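Local coordinates for protein FACT-Spt16 (Cicer arietinum, PDB 5CE6) that probably binds histones H3-H4 as the N-terminal domain of the SPT16 subunit of FACT, a histone chaperone complex linked to transcription, at residues 37-42 with 192-197; 75-80 with 87-92; 214-219 with 242-247; 264-269 with 381-386. All coordinates share one frame; numbering follows the deposited sequence.

Contact 1 of 4, residues 37-42 with 192-197; sequences YSHWDD and SALFAA
The imidazole of H39 is the flat group that spans the two helices. The backbone N of L194 lies over one face of the ring, while the methyl of A193 comes in obliquely and reaches CE1 and NE2 about equally: H39 NE2 stands 3.6 Å from A193 CB, and CE1 is just as near. Outside the two segments, the indole of W48 meets the imidazole with the planes at about 80°, and its NE1 is hydrogen-bonded to H39 ND1. That bond occupies ND1, the ring nitrogen farther from A193, and would restrain the rotation of the ring, leaving the CE1-NE2 side to meet the alanine.

H39 leaves its helix with CG anti to the backbone N (chi1 -166°), which carries the ring across to helix 188-196. Beside the ring, the aliphatic root of the same side chain is used as well: L194 CD1 touches H39 CB at 4.1 Å. The other branch, L194 CD2, packs on W76 of helix 69-78, at 3.7 Å from W76 CZ3, so the leucine is shared between two helices. L47 adds apolar cover to both H39 and A193.

The helices come close at one point, H39 CA and L194 CA being 7.2 Å apart, yet only 131 Å² is buried, all of it through partly exposed residues. Such sparse, van der Waals helix-helix packing near the surface joins the first helix of the N-terminal lobe, 26-42, to helix 188-196, which follows the edge strand 183-186 of the lobe's mixed sheet.

Contact 2 of 4, residues 75-80 with 87-92; sequences LWLLGF and MVFTKK
L77 reaches F89 and M87 with a single methyl, CD2, and this is the tight part of the contact. L77 CD2 lies 3.8 Å from F89 CZ and 4.0 Å from F89 CE2, near the plane of the ring, so the methyl meets the edge of the phenyl and not its face. The two side chains come at each other from opposite directions, one from the helix, the other from the strand. F89 CG is anti to its carbonyl carbon (chi1 -57°), which turns the CE2-CZ edge toward the leucine. The same L77 CD2 methyl has a looser neighbour in M87 CE, at 4.3 Å.

All three residues are buried, and the surroundings close in on them: F29 packs on L77, F36 meets F89 edge-to-face, and F74 covers M87. Side chains alone bridge the 11.6 Å between L77 CA and M87 CA, the nearest such pair. The ends of the segments are on the solvent side. G79, with positive phi (85°), ends the helix at an exposed turn, where a side chain would run into the preceding carbonyl O. At the far end of the other segment K91 and K92 are exposed, and a weak bond from K92 N to T90 OG1 spans the turn toward strand 93-98.

The arrangement is that of a helix laid against a sheet, here 69-78 on strand 85-89 of the mixed sheet in the SPT16 N-terminal lobe.

Contact 3 of 4, residues 214-219 with 242-247; sequences GSVMKN and EETEKV
V216 sets one methyl against each of two residues a helical turn apart on the partner helix. Its CG1 meets T244 CG2 at 3.8 Å, and its CG2 meets V247 CG1 at 4.0 Å. Toward the threonine the side chains cross at a slant; toward V247 they slide past each other in opposite directions. V216 CG1 lies anti to the backbone N (chi1 168°), a torsion that aims CG1 at T244 and CG2 at V247. These are purely apolar meetings, and all three residues are buried.

T244 OG1 is bonded to the O of L240, one turn earlier in its own helix, and CG2 is the branch that faces V216. The same T244 CG2 methyl packs at 3.8 Å against P269 CG, beyond the helix pair.

In the next shell, F220 of helix 200-230 covers both T244 and V247, and V254 covers V247 from a loop. The CB of M217 is directed away from the partner helix, and its side chain packs on strands 296-306 and 309-319, so consecutive residues serve different neighbours. On the outer flank of helix 237-249, K246 NZ forms a salt bridge with E243 OE2 at 2.9 Å, on the syn side of the carboxylate but 35° out of its plane; it links neighbouring turns and does not reach helix 200-230.

The closest CA atoms, of V216 and V247, are 7.0 Å apart, and 122 Å² is buried in all. This is apolar helix-helix packing beside a sheet, joining helices 200-230 and 237-249 in the M24-family part of the chain, consistent with the pita-bread fold of that family.

Contact 4 of 4, residues 264-269 with 381-386; sequences DICYPP and IEFRES
F383 swings its ring out with CG anti to the backbone N (chi1 -176°), while Y267 takes the crowded position, CG between its own N and carbonyl carbon (chi1 57°); together these turns bring the rings into an offset edge-to-face pair. Their centroids are 5.1 Å apart and the planes stand at 69°. The edge of Y267 does the approaching: its CD2 sits over one face of F383, toward the rim, and the closest atoms, Y267 CE2 and F383 CZ, are 3.3 Å apart. Nearer the root of the F383 ring, C266 CB touches CD1 at 3.7 Å. The sulfur of C266 lies oblique to that ring, with SG 5.2 Å from its centroid.

The hydroxyl of Y267 is hydrogen-bonded to N312 OD1, which steadies the tyrosine ring from its far end. An alanine in place of F383 would leave the Y267 edge without its aromatic face and is likely to open a gap beside C266, C310 and Y67.

The chemistry implies that across these two segments the contact rests on apolar and ring packing, with the Y267 hydroxyl bonded outside the pair; charge enters elsewhere, E382 and E385 being salt-bridged to K69 and K198.

Contact 2 is nested within the chain loop closed by contact 1; contacts 3 and 4 follow in series. Contacts 1 and 2, centres about 13 Å apart, share the N-terminal lobe, contact 2 using strand 85-89 of its mixed sheet. Contacts 3 and 4, centres about 16 Å apart, lie in the M24-like lobe, where strand 263-265 of contact 4 pairs with 296-306. Contact 4, whose centre lies about 4 Å from the centre of the chain, also faces the N-terminal lobe: I381 packs on L75 and W76. Contact 3 remains about 35 Å, centre to centre, from contacts 1 and 2. The 381-386 loop is thus one of the places where the two lobes meet.

Contact 1 of 4, residues 37-42 with 192-197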
loop_
_atom_site.group_PDB
_atom_site.type_symbol
_atom_site.label_atom_id
_atom_site.label_comp_id
_atom_site.label_asym_id
_atom_site.label_seq_id
_atom_site.Cartn_x
_atom_site.Cartn_y
_atom_site.Cartn_z
ATOM N N TYR A 37 18.920 5.142 -11.284
ATOM C CA TYR A 37 20.345 5.477 -11.215
ATOM C C TYR A 37 20.600 6.968 -10.955
ATOM O O TYR A 37 21.536 7.328 -10.235
ATOM C CB TYR A 37 21.097 5.004 -12.466
ATOM C CG TYR A 37 21.631 3.602 -12.325
ATOM C CD1 TYR A 37 20.770 2.518 -12.243
ATOM C CD2 TYR A 37 22.992 3.370 -12.251
ATOM C CE1 TYR A 37 21.253 1.226 -12.100
ATOM C CE2 TYR A 37 23.493 2.077 -12.114
ATOM C CZ TYR A 37 22.612 1.016 -12.034
ATOM O OH TYR A 37 23.091 -0.267 -11.896
ATOM N N SER A 38 19.761 7.823 -11.530
ATOM C CA SER A 38 19.862 9.263 -11.301
ATOM C C SER A 38 19.606 9.621 -9.842
ATOM O O SER A 38 20.382 10.359 -9.227
ATOM C CB SER A 38 18.875 10.013 -12.194
ATOM O OG SER A 38 19.322 10.012 -13.538
ATOM N N HIS A 39 18.518 9.085 -9.299
ATOM C CA HIS A 39 18.090 9.386 -7.934
ATOM C C HIS A 39 19.132 8.851 -6.964
ATOM O O HIS A 39 19.518 9.528 -6.002
ATOM C CB HIS A 39 16.724 8.754 -7.669
ATOM C CG HIS A 39 16.043 9.266 -6.440
ATOM N ND1 HIS A 39 16.374 8.839 -5.171
ATOM C CD2 HIS A 39 15.032 10.154 -6.284
ATOM C CE1 HIS A 39 15.604 9.448 -4.287
ATOM N NE2 HIS A 39 14.781 10.256 -4.938
ATOM N N TRP A 40 19.595 7.634 -7.243
ATOM C CA TRP A 40 20.623 6.982 -6.451
ATOM C C TRP A 40 21.852 7.882 -6.390
ATOM O O TRP A 40 22.410 8.119 -5.320
ATOM C CB TRP A 40 20.964 5.630 -7.091
ATOM C CG TRP A 40 21.979 4.812 -6.374
ATOM C CD1 TRP A 40 22.511 5.041 -5.137
ATOM C CD2 TRP A 40 22.597 3.615 -6.858
ATOM N NE1 TRP A 40 23.430 4.061 -4.827
ATOM C CE2 TRP A 40 23.498 3.171 -5.871
ATOM C CE3 TRP A 40 22.478 2.877 -8.042
ATOM C CZ2 TRP A 40 24.270 2.019 -6.020
ATOM C CZ3 TRP A 40 23.245 1.730 -8.192
ATOM C CH2 TRP A 40 24.131 1.315 -7.190
ATOM N N ASP A 41 22.253 8.410 -7.539
ATOM C CA ASP A 41 23.447 9.241 -7.605
ATOM C C ASP A 41 23.204 10.600 -6.956
ATOM O O ASP A 41 24.046 11.096 -6.207
ATOM C CB ASP A 41 23.889 9.428 -9.053
ATOM C CG ASP A 41 25.263 10.071 -9.162
ATOM O OD1 ASP A 41 26.187 9.641 -8.430
ATOM O OD2 ASP A 41 25.414 11.009 -9.975
ATOM N N ASP A 42 22.047 11.189 -7.245
ATOM C CA ASP A 42 21.698 12.513 -6.727
ATOM C C ASP A 42 21.658 12.535 -5.204
ATOM O O ASP A 42 22.111 13.493 -4.574
ATOM C CB ASP A 42 20.337 12.966 -7.270
ATOM C CG ASP A 42 20.370 13.282 -8.756
ATOM O OD1 ASP A 42 21.471 13.478 -9.297
ATOM O OD2 ASP A 42 19.283 13.341 -9.378
ATOM N N SER A 192 11.461 4.531 -1.237
ATOM C CA SER A 192 10.254 5.284 -0.875
ATOM C C SER A 192 10.159 6.609 -1.631
ATOM O O SER A 192 9.104 6.958 -2.166
ATOM C CB SER A 192 10.208 5.533 0.634
ATOM O OG SER A 192 9.135 6.397 0.974
ATOM N N ALA A 193 11.271 7.337 -1.684
ATOM C CA ALA A 193 11.331 8.589 -2.432
ATOM C C ALA A 193 11.142 8.325 -3.925
ATOM O O ALA A 193 10.424 9.046 -4.612
ATOM C CB ALA A 193 12.659 9.294 -2.176
ATOM N N LEU A 194 11.794 7.278 -4.421
ATOM C CA LEU A 194 11.705 6.911 -5.824
ATOM C C LEU A 194 10.279 6.583 -6.258
ATOM O O LEU A 194 9.840 6.995 -7.337
ATOM C CB LEU A 194 12.617 5.708 -6.102
ATOM C CG LEU A 194 12.798 5.307 -7.557
ATOM C CD1 LEU A 194 13.442 6.433 -8.354
ATOM C CD2 LEU A 194 13.664 4.058 -7.619
ATOM N N PHE A 195 9.555 5.848 -5.417
ATOM C CA PHE A 195 8.200 5.419 -5.760
ATOM C C PHE A 195 7.158 6.495 -5.428
ATOM O O PHE A 195 6.007 6.369 -5.827
ATOM C CB PHE A 195 7.802 4.141 -5.020
ATOM C CG PHE A 195 8.676 2.945 -5.314
ATOM C CD1 PHE A 195 9.298 2.792 -6.549
ATOM C CD2 PHE A 195 8.874 1.974 -4.338
ATOM C CE1 PHE A 195 10.102 1.677 -6.804
ATOM C CE2 PHE A 195 9.676 0.856 -4.582
ATOM C CZ PHE A 195 10.291 0.713 -5.821
ATOM N N ALA A 196 7.571 7.558 -4.737
ATOM C CA ALA A 196 6.619 8.521 -4.152
ATOM C C ALA A 196 5.765 9.295 -5.157
ATOM O O ALA A 196 4.558 9.454 -4.963
ATOM C CB ALA A 196 7.343 9.495 -3.228
ATOM N N ALA A 197 6.392 9.807 -6.208
ATOM C CA ALA A 197 5.657 10.563 -7.220
ATOM C C ALA A 197 5.376 9.690 -8.443
ATOM O O ALA A 197 6.295 9.245 -9.128
ATOM C CB ALA A 197 6.421 11.818 -7.622
#

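Contact 2 of 4, residues 75-80 with 87-92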
loop_
_atom_site.group_PDB
_atom_site.type_symbol
_atom_site.label_atom_id
_atom_site.label_comp_id
_atom_site.label_asym_id
_atom_site.label_seq_id
_atom_site.Cartn_x
_atom_site.Cartn_y
_atom_site.Cartn_z
ATOM N N LEU A 75 8.378 -5.155 -9.903
ATOM C CA LEU A 75 7.168 -4.757 -10.624
ATOM C C LEU A 75 7.333 -3.394 -11.296
ATOM O O LEU A 75 6.911 -3.189 -12.441
ATOM C CB LEU A 75 5.966 -4.732 -9.658
ATOM C CG LEU A 75 5.469 -6.123 -9.253
ATOM C CD1 LEU A 75 4.518 -6.036 -8.070
ATOM C CD2 LEU A 75 4.767 -6.784 -10.424
ATOM N N TRP A 76 7.944 -2.459 -10.578
ATOM C CA TRP A 76 8.140 -1.107 -11.080
ATOM C C TRP A 76 9.071 -1.119 -12.280
ATOM O O TRP A 76 8.787 -0.515 -13.319
ATOM C CB TRP A 76 8.721 -0.238 -9.961
ATOM C CG TRP A 76 8.877 1.219 -10.292
ATOM C CD1 TRP A 76 7.879 2.150 -10.414
ATOM C CD2 TRP A 76 10.108 1.920 -10.492
ATOM N NE1 TRP A 76 8.420 3.382 -10.699
ATOM C CE2 TRP A 76 9.787 3.269 -10.745
ATOM C CE3 TRP A 76 11.454 1.534 -10.485
ATOM C CZ2 TRP A 76 10.765 4.232 -11.000
ATOM C CZ3 TRP A 76 12.420 2.489 -10.723
ATOM C CH2 TRP A 76 12.074 3.822 -10.985
ATOM N N LEU A 77 10.177 -1.841 -12.145
ATOM C CA LEU A 77 11.222 -1.829 -13.162
ATOM C C LEU A 77 10.859 -2.701 -14.371
ATOM O O LEU A 77 11.038 -2.289 -15.530
ATOM C CB LEU A 77 12.542 -2.305 -12.537
ATOM C CG LEU A 77 13.889 -1.777 -13.031
ATOM C CD1 LEU A 77 13.905 -0.255 -13.087
ATOM C CD2 LEU A 77 15.004 -2.273 -12.122
ATOM N N LEU A 78 10.341 -3.897 -14.093
ATOM C CA LEU A 78 10.194 -4.944 -15.109
ATOM C C LEU A 78 8.743 -5.289 -15.444
ATOM O O LEU A 78 8.471 -5.921 -16.466
ATOM C CB LEU A 78 10.933 -6.209 -14.662
ATOM C CG LEU A 78 12.453 -6.059 -14.536
ATOM C CD1 LEU A 78 13.051 -7.159 -13.670
ATOM C CD2 LEU A 78 13.099 -6.058 -15.906
ATOM N N GLY A 79 7.819 -4.887 -14.580
ATOM C CA GLY A 79 6.404 -5.104 -14.834
ATOM C C GLY A 79 5.908 -6.468 -14.400
ATOM O O GLY A 79 4.746 -6.805 -14.628
ATOM N N PHE A 80 6.785 -7.257 -13.781
ATOM C CA PHE A 80 6.453 -8.612 -13.346
ATOM C C PHE A 80 7.221 -8.962 -12.083
ATOM O O PHE A 80 8.291 -8.407 -11.821
ATOM C CB PHE A 80 6.816 -9.653 -14.421
ATOM C CG PHE A 80 6.119 -9.448 -15.734
ATOM C CD1 PHE A 80 4.834 -9.934 -15.937
ATOM C CD2 PHE A 80 6.753 -8.772 -16.767
ATOM C CE1 PHE A 80 4.194 -9.743 -17.152
ATOM C CE2 PHE A 80 6.120 -8.574 -17.979
ATOM C CZ PHE A 80 4.839 -9.062 -18.174
ATOM N N MET A 87 18.809 -9.466 -7.260
ATOM C CA MET A 87 19.309 -8.513 -8.247
ATOM C C MET A 87 20.201 -7.492 -7.558
ATOM O O MET A 87 19.802 -6.890 -6.558
ATOM C CB MET A 87 18.144 -7.815 -8.957
ATOM C CG MET A 87 18.554 -6.806 -9.999
ATOM S SD MET A 87 17.155 -6.424 -11.076
ATOM C CE MET A 87 15.960 -5.817 -9.896
ATOM N N VAL A 88 21.404 -7.306 -8.093
ATOM C CA VAL A 88 22.368 -6.380 -7.504
ATOM C C VAL A 88 22.813 -5.315 -8.503
ATOM O O VAL A 88 23.383 -5.623 -9.553
ATOM C CB VAL A 88 23.608 -7.113 -6.960
ATOM C CG1 VAL A 88 24.626 -6.109 -6.443
ATOM C CG2 VAL A 88 23.211 -8.074 -5.847
ATOM N N PHE A 89 22.557 -4.061 -8.155
ATOM C CA PHE A 89 22.930 -2.939 -9.003
ATOM C C PHE A 89 24.285 -2.415 -8.594
ATOM O O PHE A 89 24.525 -2.202 -7.414
ATOM C CB PHE A 89 21.909 -1.816 -8.851
ATOM C CG PHE A 89 20.509 -2.230 -9.169
ATOM C CD1 PHE A 89 19.669 -2.712 -8.172
ATOM C CD2 PHE A 89 20.032 -2.136 -10.465
ATOM C CE1 PHE A 89 18.373 -3.098 -8.465
ATOM C CE2 PHE A 89 18.744 -2.517 -10.773
ATOM C CZ PHE A 89 17.907 -2.999 -9.773
ATOM N N THR A 90 25.178 -2.229 -9.565
ATOM C CA THR A 90 26.436 -1.538 -9.320
ATOM C C THR A 90 26.534 -0.372 -10.299
ATOM O O THR A 90 25.641 -0.179 -11.120
ATOM C CB THR A 90 27.676 -2.464 -9.469
ATOM O OG1 THR A 90 27.962 -2.699 -10.853
ATOM C CG2 THR A 90 27.474 -3.793 -8.763
ATOM N N LYS A 91 27.614 0.395 -10.220
ATOM C CA LYS A 91 27.782 1.540 -11.110
ATOM C C LYS A 91 27.719 1.150 -12.592
ATOM O O LYS A 91 27.127 1.863 -13.406
ATOM C CB LYS A 91 29.097 2.267 -10.811
ATOM C CG LYS A 91 29.223 3.626 -11.497
ATOM C CD LYS A 91 30.167 4.542 -10.732
ATOM C CE LYS A 91 29.603 5.957 -10.631
ATOM N NZ LYS A 91 29.768 6.533 -9.261
ATOM N N LYS A 92 28.304 0.006 -12.935
ATOM C CA LYS A 92 28.468 -0.367 -14.338
ATOM C C LYS A 92 27.801 -1.685 -14.717
ATOM O O LYS A 92 27.772 -2.048 -15.891
ATOM C CB LYS A 92 29.954 -0.428 -14.693
ATOM C CG LYS A 92 30.694 0.867 -14.418
ATOM C CD LYS A 92 30.067 2.016 -15.190
ATOM C CE LYS A 92 30.198 1.806 -16.692
ATOM N NZ LYS A 92 29.358 2.771 -17.463
#

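Contact 3 of 4, residues 214-219 with 242-247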
loop_
_atom_site.group_PDB
_atom_site.type_symbol
_atom_site.label_atom_id
_atom_site.label_comp_id
_atom_site.label_asym_id
_atom_site.label_seq_id
_atom_site.Cartn_x
_atom_site.Cartn_y
_atom_site.Cartn_z
ATOM N N GLY A 214 -14.382 1.783 -5.437
ATOM C CA GLY A 214 -15.557 2.570 -5.118
ATOM C C GLY A 214 -16.835 1.934 -5.626
ATOM O O GLY A 214 -17.870 1.965 -4.942
ATOM N N SER A 215 -16.768 1.356 -6.823
ATOM C CA SER A 215 -17.930 0.713 -7.427
ATOM C C SER A 215 -18.378 -0.485 -6.598
ATOM O O SER A 215 -19.578 -0.731 -6.438
ATOM C CB SER A 215 -17.625 0.255 -8.853
ATOM O OG SER A 215 -17.176 1.329 -9.647
ATOM N N VAL A 216 -17.406 -1.236 -6.096
ATOM C CA VAL A 216 -17.687 -2.371 -5.232
ATOM C C VAL A 216 -18.367 -1.921 -3.932
ATOM O O VAL A 216 -19.355 -2.516 -3.504
ATOM C CB VAL A 216 -16.406 -3.181 -4.945
ATOM C CG1 VAL A 216 -16.622 -4.175 -3.817
ATOM C CG2 VAL A 216 -15.949 -3.886 -6.211
ATOM N N MET A 217 -17.857 -0.857 -3.318
ATOM C CA MET A 217 -18.473 -0.350 -2.088
ATOM C C MET A 217 -19.892 0.129 -2.352
ATOM O O MET A 217 -20.829 -0.220 -1.628
ATOM C CB MET A 217 -17.648 0.795 -1.486
ATOM C CG MET A 217 -18.284 1.408 -0.238
ATOM S SD MET A 217 -18.268 0.281 1.167
ATOM C CE MET A 217 -16.573 0.424 1.687
ATOM N N LYS A 218 -20.054 0.927 -3.397
ATOM C CA LYS A 218 -21.347 1.535 -3.679
ATOM C C LYS A 218 -22.376 0.536 -4.199
ATOM O O LYS A 218 -23.523 0.505 -3.732
ATOM C CB LYS A 218 -21.195 2.673 -4.691
ATOM C CG LYS A 218 -22.426 3.571 -4.779
ATOM C CD LYS A 218 -22.382 4.462 -6.011
ATOM C CE LYS A 218 -23.627 5.337 -6.120
ATOM N NZ LYS A 218 -23.587 6.497 -5.180
ATOM N N ASN A 219 -21.968 -0.281 -5.164
ATOM C CA ASN A 219 -22.919 -1.108 -5.896
ATOM C C ASN A 219 -23.045 -2.537 -5.389
ATOM O O ASN A 219 -23.993 -3.238 -5.741
ATOM C CB ASN A 219 -22.589 -1.103 -7.390
ATOM C CG ASN A 219 -22.635 0.288 -7.983
ATOM O OD1 ASN A 219 -23.544 1.068 -7.694
ATOM N ND2 ASN A 219 -21.651 0.608 -8.812
ATOM N N GLU A 242 -15.797 -12.806 1.723
ATOM C CA GLU A 242 -15.636 -13.670 0.557
ATOM C C GLU A 242 -16.467 -13.176 -0.629
ATOM O O GLU A 242 -15.990 -13.157 -1.768
ATOM C CB GLU A 242 -15.981 -15.122 0.913
ATOM N N GLU A 243 -17.694 -12.743 -0.350
ATOM C CA GLU A 243 -18.597 -12.291 -1.403
ATOM C C GLU A 243 -18.076 -11.012 -2.055
ATOM O O GLU A 243 -18.229 -10.815 -3.267
ATOM C CB GLU A 243 -20.000 -12.054 -0.837
ATOM C CG GLU A 243 -20.704 -13.304 -0.372
ATOM C CD GLU A 243 -21.017 -14.246 -1.511
ATOM O OE1 GLU A 243 -21.629 -13.790 -2.504
ATOM O OE2 GLU A 243 -20.646 -15.436 -1.414
ATOM N N THR A 244 -17.456 -10.157 -1.247
ATOM C CA THR A 244 -16.875 -8.903 -1.740
ATOM C C THR A 244 -15.652 -9.212 -2.618
ATOM O O THR A 244 -15.461 -8.612 -3.684
ATOM C CB THR A 244 -16.497 -7.975 -0.576
ATOM O OG1 THR A 244 -17.672 -7.684 0.192
ATOM C CG2 THR A 244 -15.907 -6.662 -1.088
ATOM N N GLU A 245 -14.837 -10.161 -2.171
ATOM C CA GLU A 245 -13.708 -10.631 -2.978
ATOM C C GLU A 245 -14.148 -11.058 -4.366
ATOM O O GLU A 245 -13.528 -10.687 -5.364
ATOM C CB GLU A 245 -13.029 -11.828 -2.314
ATOM C CG GLU A 245 -11.825 -11.495 -1.459
ATOM C CD GLU A 245 -11.004 -12.733 -1.126
ATOM O OE1 GLU A 245 -10.714 -13.525 -2.048
ATOM O OE2 GLU A 245 -10.656 -12.914 0.059
ATOM N N LYS A 246 -15.203 -11.865 -4.422
ATOM C CA LYS A 246 -15.702 -12.385 -5.690
ATOM C C LYS A 246 -16.093 -11.273 -6.655
ATOM O O LYS A 246 -15.872 -11.376 -7.862
ATOM C CB LYS A 246 -16.900 -13.300 -5.456
ATOM C CG LYS A 246 -16.541 -14.580 -4.749
ATOM C CD LYS A 246 -17.661 -15.601 -4.874
ATOM C CE LYS A 246 -18.390 -15.809 -3.559
ATOM N NZ LYS A 246 -19.479 -16.831 -3.689
ATOM N N VAL A 247 -16.681 -10.213 -6.116
ATOM C CA VAL A 247 -17.113 -9.085 -6.938
ATOM C C VAL A 247 -15.911 -8.291 -7.458
ATOM O O VAL A 247 -15.907 -7.828 -8.602
ATOM C CB VAL A 247 -18.082 -8.175 -6.161
ATOM C CG1 VAL A 247 -18.418 -6.956 -6.969
ATOM C CG2 VAL A 247 -19.357 -8.936 -5.816
#

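Contact 4 of 4, residues 264-269 with 381-386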
loop_
_atom_site.group_PDB
_atom_site.type_symbol
_atom_site.label_atom_id
_atom_site.label_comp_id
_atom_site.label_asym_id
_atom_site.label_seq_id
_atom_site.Cartn_x
_atom_site.Cartn_y
_atom_site.Cartn_z
ATOM N N ASP A 264 -6.683 -7.581 -8.941
ATOM C CA ASP A 264 -6.534 -8.417 -7.757
ATOM C C ASP A 264 -7.086 -7.671 -6.543
ATOM O O ASP A 264 -7.474 -6.503 -6.646
ATOM C CB ASP A 264 -5.068 -8.793 -7.528
ATOM C CG ASP A 264 -4.912 -10.003 -6.616
ATOM O OD1 ASP A 264 -5.939 -10.612 -6.238
ATOM O OD2 ASP A 264 -3.757 -10.351 -6.282
ATOM N N ILE A 265 -7.137 -8.343 -5.397
ATOM C CA ILE A 265 -7.560 -7.683 -4.171
ATOM C C ILE A 265 -6.313 -7.222 -3.422
ATOM O O ILE A 265 -5.293 -7.908 -3.425
ATOM C CB ILE A 265 -8.416 -8.606 -3.259
ATOM C CG1 ILE A 265 -7.589 -9.787 -2.750
ATOM C CG2 ILE A 265 -9.650 -9.100 -4.003
ATOM C CD1 ILE A 265 -8.267 -10.608 -1.665
ATOM N N CYS A 266 -6.374 -6.059 -2.788
ATOM C CA CYS A 266 -5.210 -5.560 -2.053
ATOM C C CYS A 266 -5.023 -6.297 -0.748
ATOM O O CYS A 266 -3.896 -6.472 -0.274
ATOM C CB CYS A 266 -5.351 -4.070 -1.738
ATOM S SG CYS A 266 -5.402 -3.058 -3.203
ATOM N N TYR A 267 -6.142 -6.698 -0.161
ATOM C CA TYR A 267 -6.157 -7.413 1.110
ATOM C C TYR A 267 -7.553 -8.004 1.244
ATOM O O TYR A 267 -8.468 -7.562 0.539
ATOM C CB TYR A 267 -5.845 -6.467 2.276
ATOM C CG TYR A 267 -6.792 -5.282 2.389
ATOM C CD1 TYR A 267 -7.975 -5.381 3.099
ATOM C CD2 TYR A 267 -6.503 -4.082 1.769
ATOM C CE1 TYR A 267 -8.837 -4.301 3.206
ATOM C CE2 TYR A 267 -7.357 -3.007 1.855
ATOM C CZ TYR A 267 -8.526 -3.121 2.572
ATOM O OH TYR A 267 -9.373 -2.036 2.670
ATOM N N PRO A 268 -7.720 -9.018 2.112
ATOM C CA PRO A 268 -9.062 -9.582 2.277
ATOM C C PRO A 268 -9.956 -8.518 2.880
ATOM O O PRO A 268 -9.562 -7.935 3.893
ATOM C CB PRO A 268 -8.846 -10.711 3.287
ATOM C CG PRO A 268 -7.396 -11.094 3.118
ATOM C CD PRO A 268 -6.703 -9.788 2.853
ATOM N N PRO A 269 -11.107 -8.247 2.247
ATOM C CA PRO A 269 -12.000 -7.173 2.695
ATOM C C PRO A 269 -12.299 -7.265 4.177
ATOM O O PRO A 269 -12.409 -8.371 4.718
ATOM C CB PRO A 269 -13.262 -7.428 1.872
ATOM C CG PRO A 269 -12.694 -7.925 0.550
ATOM C CD PRO A 269 -11.569 -8.842 0.975
ATOM N N ILE A 381 2.209 0.677 -5.915
ATOM C CA ILE A 381 2.465 -0.754 -5.991
ATOM C C ILE A 381 2.388 -1.403 -4.602
ATOM O O ILE A 381 1.814 -2.484 -4.435
ATOM C CB ILE A 381 3.819 -1.030 -6.662
ATOM C CG1 ILE A 381 3.840 -0.373 -8.036
ATOM C CG2 ILE A 381 4.061 -2.523 -6.768
ATOM C CD1 ILE A 381 5.176 -0.539 -8.798
ATOM N N GLU A 382 2.985 -0.748 -3.615
ATOM C CA GLU A 382 2.835 -1.150 -2.223
ATOM C C GLU A 382 1.518 -0.618 -1.690
ATOM O O GLU A 382 1.164 0.542 -1.919
ATOM C CB GLU A 382 3.965 -0.569 -1.378
ATOM C CG GLU A 382 5.377 -0.952 -1.843
ATOM C CD GLU A 382 6.420 -0.067 -1.218
ATOM O OE1 GLU A 382 6.650 1.051 -1.739
ATOM O OE2 GLU A 382 6.977 -0.467 -0.179
ATOM N N PHE A 383 0.794 -1.444 -0.949
ATOM C CA PHE A 383 -0.427 -0.946 -0.332
ATOM C C PHE A 383 -0.131 0.144 0.706
ATOM O O PHE A 383 -0.891 1.114 0.873
ATOM C CB PHE A 383 -1.211 -2.088 0.313
ATOM C CG PHE A 383 -2.514 -1.636 0.877
ATOM C CD1 PHE A 383 -3.587 -1.369 0.033
ATOM C CD2 PHE A 383 -2.653 -1.442 2.239
ATOM C CE1 PHE A 383 -4.788 -0.896 0.547
ATOM C CE2 PHE A 383 -3.845 -0.984 2.762
ATOM C CZ PHE A 383 -4.914 -0.722 1.920
ATOM N N ARG A 384 0.980 -0.028 1.413
ATOM C CA ARG A 384 1.376 0.910 2.432
ATOM C C ARG A 384 2.799 1.414 2.180
ATOM O O ARG A 384 3.772 0.678 2.363
ATOM C CB ARG A 384 1.283 0.204 3.782
ATOM C CG ARG A 384 1.374 1.071 4.980
ATOM C CD ARG A 384 1.057 0.237 6.210
ATOM N NE ARG A 384 1.364 0.969 7.424
ATOM C CZ ARG A 384 0.497 1.760 8.041
ATOM N NH1 ARG A 384 -0.729 1.899 7.551
ATOM N NH2 ARG A 384 0.855 2.403 9.144
ATOM N N GLU A 385 2.908 2.664 1.741
ATOM C CA GLU A 385 4.202 3.326 1.609
ATOM C C GLU A 385 4.579 3.969 2.949
ATOM O O GLU A 385 4.141 5.074 3.279
ATOM C CB GLU A 385 4.159 4.348 0.470
ATOM C CG GLU A 385 3.818 3.687 -0.873
ATOM C CD GLU A 385 3.764 4.657 -2.039
ATOM O OE1 GLU A 385 3.891 5.884 -1.824
ATOM O OE2 GLU A 385 3.580 4.188 -3.179
ATOM N N SER A 386 5.385 3.254 3.726
ATOM C CA SER A 386 5.673 3.651 5.102
ATOM C C SER A 386 6.362 5.009 5.246
ATOM O O SER A 386 6.143 5.708 6.236
ATOM C CB SER A 386 6.478 2.565 5.817
ATOM O OG SER A 386 5.726 1.368 5.909
#